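Local atomic coordinates of periplasmic solute binding protein (Pectobacterium atrosepticum, PDB entry 4RY1), a protein that probably captures a sugar in the periplasm and delivers it to an ABC-type transporter. Residues 8-13 and 66-71; 133-136 and 140-143; 159-164 and 222-227; 333-336 and 340-343; 374-379 and 396-401. All blocks are in the same frame, centred on the assembly; numbering follows the deposited sequence. Where two conformers were deposited one is given.

Overall arrangement
Contacts 1, 3 and 5 are buried and rest on aromatic side chains: two indoles meeting obliquely in contact 1, valine and glycine against a phenyl ring in contact 3, leucine and phenylalanine between antiparallel helices in contact 5. None of these three has a hydrogen bond between its segments. Contacts 2 and 4 lie nearer the surface, each joining a helix to chain just before or after it, through apolar packing, a water and hydrogen bonds from backbone N-H groups, to a carboxylate in contact 2 and a carbonyl in contact 4. Contacts 3 and 5 lean on helix 169-183, contacts 2 and 5 on helix 199-214. Contacts 4 and 5 lie on opposite sides of the chain's centre.

Contact 1. Residues 8-13 and 66-71; sequences SWWGGN and WNWLPQ. With ACT (acetate ion), chain F.
Indole NE1 of Trp-10, whose six-membered ring meets that of Trp-68 at its far end, gives its proton to atom O of a bound acetate 3.2 Å away. The bond is weak, bent to 130° at the hydrogen, and the oxygen lies at the indole edge near the ring plane. Arg-15 also hydrogen-bonds the acetate, giving the anion two donors. At the other end of the same indole, CZ3 approaches Trp-68 CH2 to 3.7 Å, and Trp-10 CH2 lies 3.9 Å from that same Trp-68 CH2. The two side chains come from opposite directions and meet through their six-membered rings, whose centroids are 5.5 Å apart and whose planes are inclined at 45°. Trp-10 reaches across because its CG sits between the backbone N and the carbonyl carbon (chi1 69°), whereas CG of Trp-68 lies beside its backbone N. Tryptophan suits both places: it is long enough to span from the end of strand 3-10 to the chain just ahead of helix 69-74, and its NE1 can still serve a polar group. Arg-63 adds a cation-pi interaction to Trp-10, and Tyr-45 meets it edge-to-face, which should limit how the indole can turn. A glycerol, like the acetate probably from the crystallisation liquor, also lies close to Trp-10. An aromatic cluster at the end of strand 3-10 is consistent with the sugar-binding cleft of a periplasmic binding protein.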
# COMPACT_ATOMS: atom_id res chain seq x y z
N SER A 8 10.60 -16.28 -3.23
CA SER A 8 9.90 -15.47 -4.20
C SER A 8 9.59 -14.06 -3.75
O SER A 8 9.34 -13.80 -2.56
CB SER A 8 8.60 -16.14 -4.66
OG SER A 8 7.59 -16.22 -3.64
N TRP A 9 9.56 -13.17 -4.72
CA TRP A 9 9.11 -11.80 -4.49
C TRP A 9 8.69 -11.15 -5.81
O TRP A 9 8.91 -11.71 -6.87
CB TRP A 9 10.21 -10.94 -3.79
CG TRP A 9 11.37 -10.58 -4.69
CD1 TRP A 9 11.50 -9.45 -5.44
CD2 TRP A 9 12.53 -11.36 -4.95
NE1 TRP A 9 12.67 -9.47 -6.13
CE2 TRP A 9 13.33 -10.64 -5.86
CE3 TRP A 9 12.98 -12.61 -4.51
CZ2 TRP A 9 14.54 -11.12 -6.36
CZ3 TRP A 9 14.18 -13.09 -5.00
CH2 TRP A 9 14.96 -12.33 -5.90
N TRP A 10 8.08 -9.98 -5.73
CA TRP A 10 7.77 -9.16 -6.90
C TRP A 10 8.41 -7.80 -6.76
O TRP A 10 8.79 -7.37 -5.67
CB TRP A 10 6.26 -8.96 -7.08
CG TRP A 10 5.64 -8.09 -6.03
CD1 TRP A 10 5.53 -6.73 -6.04
CD2 TRP A 10 5.08 -8.52 -4.80
NE1 TRP A 10 4.96 -6.29 -4.89
CE2 TRP A 10 4.63 -7.37 -4.12
CE3 TRP A 10 4.86 -9.77 -4.24
CZ2 TRP A 10 4.02 -7.45 -2.88
CZ3 TRP A 10 4.27 -9.84 -3.01
CH2 TRP A 10 3.85 -8.70 -2.34
N GLY A 11 8.44 -7.08 -7.87
CA GLY A 11 8.90 -5.70 -7.89
C GLY A 11 9.58 -5.36 -9.20
O GLY A 11 9.49 -6.11 -10.17
N GLY A 12 10.22 -4.21 -9.22
CA GLY A 12 10.94 -3.74 -10.38
C GLY A 12 12.40 -4.15 -10.32
O GLY A 12 12.87 -4.74 -9.33
N ASN A 13 13.15 -3.77 -11.36
CA ASN A 13 14.51 -4.25 -11.53
C ASN A 13 15.46 -3.73 -10.44
O ASN A 13 16.45 -4.38 -10.13
CB ASN A 13 15.01 -3.90 -12.92
CG ASN A 13 14.32 -4.71 -13.98
OD1 ASN A 13 13.94 -5.84 -13.73
ND2 ASN A 13 14.21 -4.15 -15.16
N TRP A 66 0.10 -8.09 3.29
CA TRP A 66 -0.63 -8.27 4.56
C TRP A 66 -2.10 -8.62 4.34
O TRP A 66 -2.69 -9.43 5.06
CB TRP A 66 -0.48 -7.00 5.40
CG TRP A 66 -1.40 -6.85 6.56
CD1 TRP A 66 -1.26 -7.39 7.80
CD2 TRP A 66 -2.56 -6.03 6.59
NE1 TRP A 66 -2.30 -6.97 8.60
CE2 TRP A 66 -3.10 -6.12 7.87
CE3 TRP A 66 -3.20 -5.22 5.65
CZ2 TRP A 66 -4.24 -5.43 8.25
CZ3 TRP A 66 -4.33 -4.53 6.02
CH2 TRP A 66 -4.83 -4.65 7.31
N ASN A 67 -2.70 -8.01 3.33
CA ASN A 67 -4.11 -8.23 3.06
C ASN A 67 -4.42 -9.56 2.41
O ASN A 67 -5.60 -9.86 2.18
CB ASN A 67 -4.63 -7.06 2.24
CG ASN A 67 -3.71 -6.69 1.14
OD1 ASN A 67 -2.58 -6.19 1.38
ND2 ASN A 67 -4.14 -6.91 -0.07
N TRP A 68 -3.38 -10.38 2.19
CA TRP A 68 -3.56 -11.76 1.73
C TRP A 68 -3.68 -12.74 2.89
O TRP A 68 -3.99 -13.93 2.67
CB TRP A 68 -2.45 -12.24 0.80
CG TRP A 68 -2.25 -11.40 -0.41
CD1 TRP A 68 -3.07 -10.42 -0.91
CD2 TRP A 68 -1.11 -11.43 -1.25
NE1 TRP A 68 -2.51 -9.86 -2.02
CE2 TRP A 68 -1.31 -10.48 -2.26
CE3 TRP A 68 0.06 -12.21 -1.27
CZ2 TRP A 68 -0.37 -10.25 -3.27
CZ3 TRP A 68 0.99 -11.99 -2.28
CH2 TRP A 68 0.78 -11.01 -3.25
N LEU A 69 -3.46 -12.29 4.11
CA LEU A 69 -3.54 -13.18 5.25
C LEU A 69 -4.95 -13.77 5.47
O LEU A 69 -5.06 -14.93 5.88
CB LEU A 69 -2.99 -12.55 6.53
CG LEU A 69 -1.48 -12.35 6.55
CD1 LEU A 69 -1.06 -11.74 7.88
CD2 LEU A 69 -0.72 -13.65 6.33
N PRO A 70 -6.03 -13.01 5.20
CA PRO A 70 -7.34 -13.70 5.30
C PRO A 70 -7.48 -14.93 4.40
O PRO A 70 -7.88 -16.00 4.85
CB PRO A 70 -8.35 -12.60 4.98
CG PRO A 70 -7.64 -11.37 5.47
CD PRO A 70 -6.21 -11.55 5.04
N GLN A 71 -7.07 -14.80 3.15
CA GLN A 71 -7.13 -15.90 2.18
C GLN A 71 -6.28 -17.08 2.63
O GLN A 71 -6.72 -18.23 2.62
CB GLN A 71 -6.67 -15.44 0.79
CG GLN A 71 -6.52 -16.59 -0.18
CD GLN A 71 -6.16 -16.19 -1.61
OE1 GLN A 71 -6.12 -14.98 -1.97
NE2 GLN A 71 -5.90 -17.20 -2.45
C ACT F . 5.67 -2.20 -4.83
O ACT F . 5.94 -3.26 -5.45
OXT ACT F . 5.96 -2.11 -3.62
CH3 ACT F . 5.01 -1.01 -5.50

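Contact 2. Residues 133-136 and 140-143; sequences AYPK and ELFA
Glu-140 sends its CG anti to its own carbonyl carbon (chi1 -63°) and then runs extended (chi2 171°), which carries the carboxylate back along the chain to the backbone of Lys-136. There OE1 accepts the proton of Lys-136 N at 2.8 Å, nearly along its own C-O axis and almost straight, with 170° at the hydrogen. The same OE1 takes a proton from water 1, also at 2.8 Å, and that water gives its other proton to Tyr-134 O at 2.8 Å. One carboxylate oxygen is thus gripped twice, directly and through a water bridge, and the negative charge close to a helix N-terminus is probably favourable. Glutamate suits the place because its chain is long enough to reach back over the turn. Beside this polar link lies an apolar one: Pro-135 CB touches Glu-140 CB at 3.6 Å, and Pro-135 CG lies 3.9 Å from Leu-141 CD1. Pro-135 suits the turn because its compact, rigid ring needs no N-H partner, and Leu-141 carries the packing inward to Leu-212 and Ile-272. Tyr-134 points the other way, its hydroxyl bonded to Glu-267 and its ring stacked on Tyr-122. The loop therefore bridges helix 124-130, whose Trp-127 touches Pro-135, and the first turns of helix 138-152, which rests in turn on helix 199-214.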
# COMPACT_ATOMS: atom_id res chain seq x y z
N ALA A 133 -1.56 26.78 -2.30
CA ALA A 133 -0.84 26.11 -1.24
C ALA A 133 -1.35 24.69 -1.06
O ALA A 133 -2.53 24.40 -1.28
CB ALA A 133 -0.98 26.89 0.06
N TYR A 134 -0.48 23.80 -0.59
CA TYR A 134 -0.92 22.43 -0.33
C TYR A 134 -2.03 22.48 0.72
O TYR A 134 -1.92 23.22 1.71
CB TYR A 134 0.20 21.52 0.19
CG TYR A 134 1.40 21.29 -0.71
CD1 TYR A 134 1.29 21.29 -2.10
CD2 TYR A 134 2.64 21.03 -0.16
CE1 TYR A 134 2.39 21.06 -2.91
CE2 TYR A 134 3.75 20.79 -0.95
CZ TYR A 134 3.63 20.82 -2.33
OH TYR A 134 4.73 20.60 -3.11
N PRO A 135 -3.11 21.71 0.53
CA PRO A 135 -4.27 21.82 1.40
C PRO A 135 -4.09 21.15 2.76
O PRO A 135 -3.51 20.08 2.89
CB PRO A 135 -5.38 21.16 0.59
CG PRO A 135 -4.67 20.15 -0.25
CD PRO A 135 -3.34 20.76 -0.58
N LYS A 136 -4.57 21.81 3.79
CA LYS A 136 -4.58 21.27 5.15
C LYS A 136 -5.96 20.68 5.55
O LYS A 136 -6.05 19.84 6.47
CB LYS A 136 -4.05 22.33 6.15
CG LYS A 136 -2.53 22.53 6.04
CD LYS A 136 -1.94 23.41 7.13
CE LYS A 136 -1.50 24.76 6.60
NZ LYS A 136 -1.29 25.75 7.70
N GLU A 140 -10.00 23.01 1.52
CA GLU A 140 -8.93 23.55 0.71
C GLU A 140 -8.66 22.62 -0.45
O GLU A 140 -8.34 23.09 -1.52
CB GLU A 140 -7.66 23.80 1.54
CG GLU A 140 -7.91 24.84 2.63
CD GLU A 140 -6.79 25.03 3.65
OE1 GLU A 140 -5.76 24.30 3.61
OE2 GLU A 140 -6.96 25.93 4.50
N LEU A 141 -8.78 21.31 -0.25
CA LEU A 141 -8.54 20.37 -1.35
C LEU A 141 -9.57 20.62 -2.46
O LEU A 141 -9.20 20.80 -3.62
CB LEU A 141 -8.57 18.92 -0.87
CG LEU A 141 -8.36 17.91 -2.02
CD1 LEU A 141 -6.98 18.05 -2.65
CD2 LEU A 141 -8.58 16.50 -1.52
N PHE A 142 -10.86 20.63 -2.10
CA PHE A 142 -11.93 20.84 -3.09
C PHE A 142 -11.80 22.18 -3.77
O PHE A 142 -12.03 22.29 -4.97
CB PHE A 142 -13.32 20.68 -2.45
CG PHE A 142 -13.62 19.27 -2.03
CD1 PHE A 142 -13.66 18.25 -2.96
CD2 PHE A 142 -13.86 18.96 -0.69
CE1 PHE A 142 -13.92 16.95 -2.58
CE2 PHE A 142 -14.12 17.67 -0.31
CZ PHE A 142 -14.16 16.66 -1.25
N ALA A 143 -11.41 23.19 -3.00
CA ALA A 143 -11.29 24.55 -3.53
C ALA A 143 -10.10 24.69 -4.51
O ALA A 143 -10.11 25.54 -5.39
CB ALA A 143 -11.21 25.56 -2.39
O HOH W 1 -3.15 25.31 3.08

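Contact 3. Residues 159-164 and 222-227; sequences LGVAQG and RYFSSF
Apolar packing carries this contact, and Phe-224 is at its heart. Val-161 lies over one face of the phenyl ring in a CH-pi contact, its CB 4.0 Å from the ring centroid and 29° off the normal. The closest atoms are Val-161 CG2 and Phe-224 CE2, 3.4 Å apart. Across the ring, on the opposite face, Tyr-223 CD1 sits 3.7 Å above the plane of Phe-224, so the phenyl is held between a branched aliphatic and another aromatic. Contacts with bare backbone make up the second kind: Gly-164 CA comes to 3.6 Å from Phe-224 CG, and Gly-160 CA to 4.3 Å from CZ of that ring. Glycine suits position 164 because the ring can settle directly on main chain there, and because phi is positive, 61°. Hydrogen bonds act within each segment: Gly-164 N to Val-161 O, at 3.1 Å, closes a type I beta turn, and Ser-226 OG bonds to Tyr-223 O. Gly-164 O accepts from Gln-221, just ahead of the helical segment. The turn lies between helices 138-152 and 169-183 and packs through one buried phenylalanine on helix 221-225, in a domain of the periplasmic binding protein fold.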
# COMPACT_ATOMS: atom_id res chain seq x y z
N LEU A 159 -4.73 16.20 -8.02
CA LEU A 159 -4.57 14.81 -7.60
C LEU A 159 -4.95 13.84 -8.71
O LEU A 159 -5.97 14.04 -9.39
CB LEU A 159 -5.48 14.60 -6.38
CG LEU A 159 -5.53 13.25 -5.67
CD1 LEU A 159 -4.15 12.91 -5.15
CD2 LEU A 159 -6.58 13.24 -4.56
N GLY A 160 -4.14 12.79 -8.90
CA GLY A 160 -4.48 11.70 -9.81
C GLY A 160 -5.04 10.50 -9.06
O GLY A 160 -5.31 10.54 -7.86
N VAL A 161 -5.24 9.44 -9.83
CA VAL A 161 -5.76 8.19 -9.36
C VAL A 161 -4.70 7.17 -9.74
O VAL A 161 -4.40 7.00 -10.92
CB VAL A 161 -7.11 7.87 -10.01
CG1 VAL A 161 -7.65 6.52 -9.58
CG2 VAL A 161 -8.13 8.96 -9.68
N ALA A 162 -4.09 6.56 -8.73
CA ALA A 162 -2.82 5.86 -8.86
C ALA A 162 -2.81 4.67 -9.82
O ALA A 162 -1.78 4.37 -10.42
CB ALA A 162 -2.36 5.43 -7.48
N GLN A 163 -3.95 4.00 -9.94
CA GLN A 163 -4.10 2.86 -10.86
C GLN A 163 -5.24 3.10 -11.86
O GLN A 163 -5.76 2.17 -12.46
CB GLN A 163 -4.25 1.56 -10.07
CG GLN A 163 -2.98 1.20 -9.28
CD GLN A 163 -3.05 -0.12 -8.55
OE1 GLN A 163 -3.57 -1.10 -9.05
NE2 GLN A 163 -2.46 -0.16 -7.35
N GLY A 164 -5.58 4.38 -12.04
CA GLY A 164 -6.44 4.80 -13.16
C GLY A 164 -7.81 4.15 -13.13
O GLY A 164 -8.53 4.22 -12.12
N ARG A 222 -13.55 8.26 -17.21
CA ARG A 222 -13.45 8.42 -18.67
C ARG A 222 -12.03 8.87 -19.05
O ARG A 222 -11.40 8.34 -19.98
CB ARG A 222 -14.46 9.43 -19.20
CG ARG A 222 -15.92 9.02 -19.04
CD ARG A 222 -16.81 10.11 -19.61
NE ARG A 222 -18.22 9.80 -19.70
CZ ARG A 222 -18.82 9.20 -20.73
NH1 ARG A 222 -18.13 8.75 -21.78
NH2 ARG A 222 -20.13 9.01 -20.69
N TYR A 223 -11.51 9.81 -18.28
CA TYR A 223 -10.13 10.31 -18.48
C TYR A 223 -9.15 9.14 -18.36
O TYR A 223 -8.32 8.92 -19.23
CB TYR A 223 -9.81 11.41 -17.47
CG TYR A 223 -8.40 11.91 -17.43
CD1 TYR A 223 -7.41 11.18 -16.79
CD2 TYR A 223 -8.07 13.14 -17.97
CE1 TYR A 223 -6.11 11.66 -16.69
CE2 TYR A 223 -6.77 13.62 -17.88
CZ TYR A 223 -5.78 12.87 -17.25
OH TYR A 223 -4.48 13.33 -17.13
N PHE A 224 -9.23 8.40 -17.27
CA PHE A 224 -8.25 7.33 -17.05
C PHE A 224 -8.40 6.21 -18.08
O PHE A 224 -7.40 5.66 -18.55
CB PHE A 224 -8.24 6.84 -15.60
CG PHE A 224 -7.62 7.85 -14.69
CD1 PHE A 224 -6.25 8.07 -14.73
CD2 PHE A 224 -8.41 8.64 -13.86
CE1 PHE A 224 -5.67 9.06 -13.94
CE2 PHE A 224 -7.83 9.61 -13.05
CZ PHE A 224 -6.47 9.84 -13.11
N SER A 225 -9.63 5.93 -18.49
CA SER A 225 -9.87 4.90 -19.49
C SER A 225 -9.21 5.23 -20.81
O SER A 225 -8.84 4.32 -21.55
CB SER A 225 -11.35 4.67 -19.69
OG SER A 225 -11.93 4.09 -18.53
N SER A 226 -9.05 6.53 -21.09
CA SER A 226 -8.43 6.99 -22.34
C SER A 226 -6.97 6.56 -22.44
O SER A 226 -6.40 6.59 -23.52
CB SER A 226 -8.56 8.51 -22.56
OG SER A 226 -7.63 9.26 -21.79
N PHE A 227 -6.37 6.20 -21.32
CA PHE A 227 -4.97 5.75 -21.29
C PHE A 227 -4.78 4.25 -21.37
O PHE A 227 -3.64 3.77 -21.38
CB PHE A 227 -4.25 6.34 -20.08
CG PHE A 227 -4.11 7.81 -20.17
CD1 PHE A 227 -3.04 8.36 -20.86
CD2 PHE A 227 -5.06 8.65 -19.63
CE1 PHE A 227 -2.92 9.72 -21.00
CE2 PHE A 227 -4.96 10.01 -19.77
CZ PHE A 227 -3.89 10.55 -20.46

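Contact 4. Residues 333-336 and 340-343; sequences KLLE and VINP
Leu-335 O and the backbone of Val-340 and Ile-341 form the innermost shell. The carbonyl receives Ile-341 N at 3.1 Å, 161° at the hydrogen, but the donor sits well above the carbonyl plane, 65° out of it. Val-340 N is nearer, 2.8 Å from Leu-335 O, yet its bond is weak and strongly bent. One carbonyl in the C-terminal turn of the helix is thus shared by two N-H groups of the following loop. Side chains close the next layer. Leu-335 CB packs 3.7 Å from CD1 of Ile-341 and 4.2 Å from CB of Val-340. Ile-341 reaches it because its CG1 lies anti to its carbonyl carbon (chi1 -70°), turning the branch toward Leu-335. Branched apolar residues suit these positions, since the helix end is covered by apolar side chains while its carbonyl is met by backbone N-H groups. On the outer side, Glu-336 CA approaches Ile-341 O at 3.6 Å in a CA-H...O contact, and water 2 donates to both Glu-336 O and Ile-341 O, the latter at 2.7 Å. In one of its two conformers Glu-336 sends its carboxylate away to a salt bridge with Arg-352 on helix 346-356, a link between the two helices across the loop. Farther out, Leu-335 lies against Val-316 of helix 313-319, and with Ile-341 it touches Leu-321, so helix 329-337 and the loop after it sit between helices 313-319 and 346-356.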
# COMPACT_ATOMS: atom_id res chain seq x y z
N LYS A 333 18.53 2.70 11.58
CA LYS A 333 19.64 3.50 12.13
C LYS A 333 20.86 3.31 11.25
O LYS A 333 21.57 4.29 10.94
CB LYS A 333 19.92 3.13 13.59
CG LYS A 333 21.16 3.77 14.19
CD LYS A 333 21.13 5.26 14.47
CE LYS A 333 22.20 5.65 15.52
NZ LYS A 333 23.58 5.07 15.37
N LEU A 334 21.14 2.07 10.84
CA LEU A 334 22.28 1.81 9.96
C LEU A 334 22.19 2.58 8.66
O LEU A 334 23.15 3.21 8.23
CB LEU A 334 22.45 0.31 9.69
CG LEU A 334 23.58 -0.06 8.74
CD1 LEU A 334 24.94 0.41 9.21
CD2 LEU A 334 23.60 -1.57 8.56
N LEU A 335 21.02 2.54 8.04
CA LEU A 335 20.83 3.26 6.78
C LEU A 335 20.97 4.78 6.95
O LEU A 335 21.43 5.45 6.04
CB LEU A 335 19.51 2.89 6.12
CG LEU A 335 19.38 1.45 5.65
CD1 LEU A 335 18.05 1.33 4.92
CD2 LEU A 335 20.53 1.01 4.77
N GLU A 336 20.54 5.31 8.08
CA GLU A 336 20.75 6.72 8.36
C GLU A 336 22.23 7.03 8.56
O GLU A 336 22.75 7.99 7.99
CB GLU A 336 19.97 7.18 9.57
CG GLU A 336 20.01 8.70 9.70
CD GLU A 336 19.19 9.23 10.84
OE1 GLU A 336 19.27 8.69 11.96
OE2 GLU A 336 18.47 10.21 10.62
N VAL A 340 21.95 6.65 3.54
CA VAL A 340 20.93 6.19 2.61
C VAL A 340 19.58 6.77 2.98
O VAL A 340 18.82 7.20 2.12
CB VAL A 340 20.94 4.66 2.59
CG1 VAL A 340 19.74 4.09 1.85
CG2 VAL A 340 22.20 4.18 1.91
N ILE A 341 19.30 6.76 4.28
CA ILE A 341 18.21 7.56 4.83
C ILE A 341 18.81 8.93 5.10
O ILE A 341 19.83 9.05 5.81
CB ILE A 341 17.63 6.94 6.12
CG1 ILE A 341 16.84 5.66 5.79
CG2 ILE A 341 16.72 7.91 6.85
CD1 ILE A 341 16.47 4.86 7.01
N ASN A 342 18.20 9.95 4.53
CA ASN A 342 18.67 11.34 4.66
C ASN A 342 17.50 12.29 4.42
O ASN A 342 16.46 11.87 3.88
CB ASN A 342 19.82 11.58 3.67
CG ASN A 342 19.36 11.49 2.23
OD1 ASN A 342 18.65 12.36 1.74
ND2 ASN A 342 19.73 10.39 1.56
N PRO A 343 17.63 13.57 4.82
CA PRO A 343 16.48 14.49 4.73
C PRO A 343 16.10 14.92 3.31
O PRO A 343 15.07 15.59 3.15
CB PRO A 343 16.91 15.69 5.57
CG PRO A 343 18.13 15.28 6.31
CD PRO A 343 18.72 14.10 5.63
O HOH W 2 21.44 10.83 7.02

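Contact 5. Residues 374-379 and 396-401; sequences VQLWTT and DDFLSG
Segments 374-379 and 396-401 are both helical and run antiparallel, with 166° between their directions, and their axes come within 10.2 Å. Leu-376 and Phe-398 lie nearest, CA to CA at 6.8 Å. Leu-376 points its side chain at the other helix, with CG anti to its backbone N (chi1 -166°), and its CD2 does the touching: 3.6 Å to Gly-401 C and 3.7 Å to Phe-398 O. Gly-401 is well suited here, since with no side chain in the way the methyl rests on bare helix backbone. The Phe-398 ring takes the neighbouring place, and CD2 of Leu-376 lies 3.9 Å from its CD1. Leaning toward the first helix, Phe-398 brings CE1 to 3.6 Å from Trp-377 N, which sits at the ring edge near its plane, and to 3.8 Å from Trp-377 CB. Leucine and phenylalanine suit the interface because a flexible branched chain and a flat ring mesh without polar partners. The pair forms a helical hairpin from helices 371-385 and 391-409, joined by a short loop near the end of the chain. Within the first helix, Val-374 O accepts both Thr-378 N and Thr-378 OG1, the two donors reaching it from opposite faces of its plane. Trp-377 turns its indole NE1 to Val-168 O, while its ring and that of Phe-398 both meet Phe-206 of helix 199-214, the latter edge-to-face. Asp-396, on the second helix, makes a salt bridge with Arg-203 of the same neighbour.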
# COMPACT_ATOMS: atom_id res chain seq x y z
N VAL A 374 -12.90 -4.08 -4.16
CA VAL A 374 -12.27 -2.96 -4.85
C VAL A 374 -12.76 -2.86 -6.30
O VAL A 374 -12.99 -1.76 -6.80
CB VAL A 374 -10.74 -3.07 -4.81
CG1 VAL A 374 -10.07 -2.08 -5.74
CG2 VAL A 374 -10.25 -2.90 -3.38
N GLN A 375 -12.95 -3.99 -6.96
CA GLN A 375 -13.52 -3.98 -8.32
C GLN A 375 -14.97 -3.54 -8.37
O GLN A 375 -15.36 -2.81 -9.28
CB GLN A 375 -13.32 -5.33 -9.02
CG GLN A 375 -11.88 -5.52 -9.45
CD GLN A 375 -11.32 -4.34 -10.24
OE1 GLN A 375 -11.88 -3.97 -11.28
NE2 GLN A 375 -10.24 -3.72 -9.74
N LEU A 376 -15.74 -3.90 -7.35
CA LEU A 376 -17.12 -3.44 -7.25
C LEU A 376 -17.18 -1.92 -7.08
O LEU A 376 -17.96 -1.24 -7.73
CB LEU A 376 -17.84 -4.13 -6.09
CG LEU A 376 -19.36 -3.96 -6.14
CD1 LEU A 376 -19.96 -4.66 -7.34
CD2 LEU A 376 -20.02 -4.47 -4.87
N TRP A 377 -16.34 -1.39 -6.20
CA TRP A 377 -16.14 0.05 -6.04
C TRP A 377 -15.77 0.72 -7.37
O TRP A 377 -16.37 1.71 -7.79
CB TRP A 377 -15.05 0.30 -4.98
CG TRP A 377 -14.49 1.68 -4.90
CD1 TRP A 377 -13.25 2.07 -5.32
CD2 TRP A 377 -15.09 2.85 -4.32
NE1 TRP A 377 -13.05 3.40 -5.07
CE2 TRP A 377 -14.16 3.91 -4.45
CE3 TRP A 377 -16.33 3.12 -3.72
CZ2 TRP A 377 -14.40 5.18 -3.97
CZ3 TRP A 377 -16.58 4.40 -3.26
CH2 TRP A 377 -15.64 5.42 -3.40
N THR A 378 -14.77 0.14 -8.02
CA THR A 378 -14.23 0.69 -9.27
C THR A 378 -15.28 0.76 -10.37
O THR A 378 -15.49 1.81 -11.01
CB THR A 378 -13.00 -0.13 -9.71
OG1 THR A 378 -11.98 -0.03 -8.69
CG2 THR A 378 -12.45 0.35 -11.05
N THR A 379 -15.99 -0.35 -10.55
CA THR A 379 -17.09 -0.41 -11.53
C THR A 379 -18.25 0.53 -11.15
O THR A 379 -18.89 1.12 -12.03
CB THR A 379 -17.53 -1.86 -11.79
OG1 THR A 379 -17.98 -2.47 -10.58
CG2 THR A 379 -16.38 -2.67 -12.37
N ASP A 396 -26.31 2.34 -2.94
CA ASP A 396 -27.08 1.26 -2.33
C ASP A 396 -26.73 -0.11 -2.95
O ASP A 396 -26.67 -1.12 -2.26
CB ASP A 396 -28.59 1.50 -2.48
CG ASP A 396 -29.08 2.77 -1.78
OD1 ASP A 396 -28.34 3.47 -1.07
OD2 ASP A 396 -30.29 3.08 -1.97
N ASP A 397 -26.53 -0.14 -4.27
CA ASP A 397 -26.13 -1.38 -4.96
C ASP A 397 -24.73 -1.82 -4.56
O ASP A 397 -24.45 -3.01 -4.43
CB ASP A 397 -26.21 -1.24 -6.48
CG ASP A 397 -27.64 -1.14 -6.99
OD1 ASP A 397 -28.61 -1.16 -6.18
OD2 ASP A 397 -27.80 -1.04 -8.22
N PHE A 398 -23.84 -0.85 -4.37
CA PHE A 398 -22.50 -1.16 -3.87
C PHE A 398 -22.63 -1.82 -2.49
O PHE A 398 -22.02 -2.85 -2.23
CB PHE A 398 -21.59 0.07 -3.81
CG PHE A 398 -20.29 -0.19 -3.09
CD1 PHE A 398 -19.22 -0.80 -3.74
CD2 PHE A 398 -20.16 0.12 -1.75
CE1 PHE A 398 -18.04 -1.08 -3.07
CE2 PHE A 398 -18.98 -0.14 -1.08
CZ PHE A 398 -17.92 -0.74 -1.74
N LEU A 399 -23.44 -1.24 -1.63
CA LEU A 399 -23.61 -1.78 -0.28
C LEU A 399 -24.08 -3.25 -0.27
O LEU A 399 -23.52 -4.07 0.44
CB LEU A 399 -24.56 -0.90 0.52
CG LEU A 399 -24.95 -1.41 1.91
CD1 LEU A 399 -23.71 -1.62 2.78
CD2 LEU A 399 -25.90 -0.41 2.55
N SER A 400 -25.13 -3.56 -1.02
CA SER A 400 -25.65 -4.93 -1.08
C SER A 400 -24.62 -5.90 -1.68
O SER A 400 -24.41 -7.00 -1.17
CB SER A 400 -26.99 -4.99 -1.83
OG SER A 400 -26.93 -4.33 -3.07
N GLY A 401 -23.96 -5.49 -2.76
CA GLY A 401 -22.97 -6.37 -3.41
C GLY A 401 -21.73 -6.57 -2.54
O GLY A 401 -21.17 -7.68 -2.44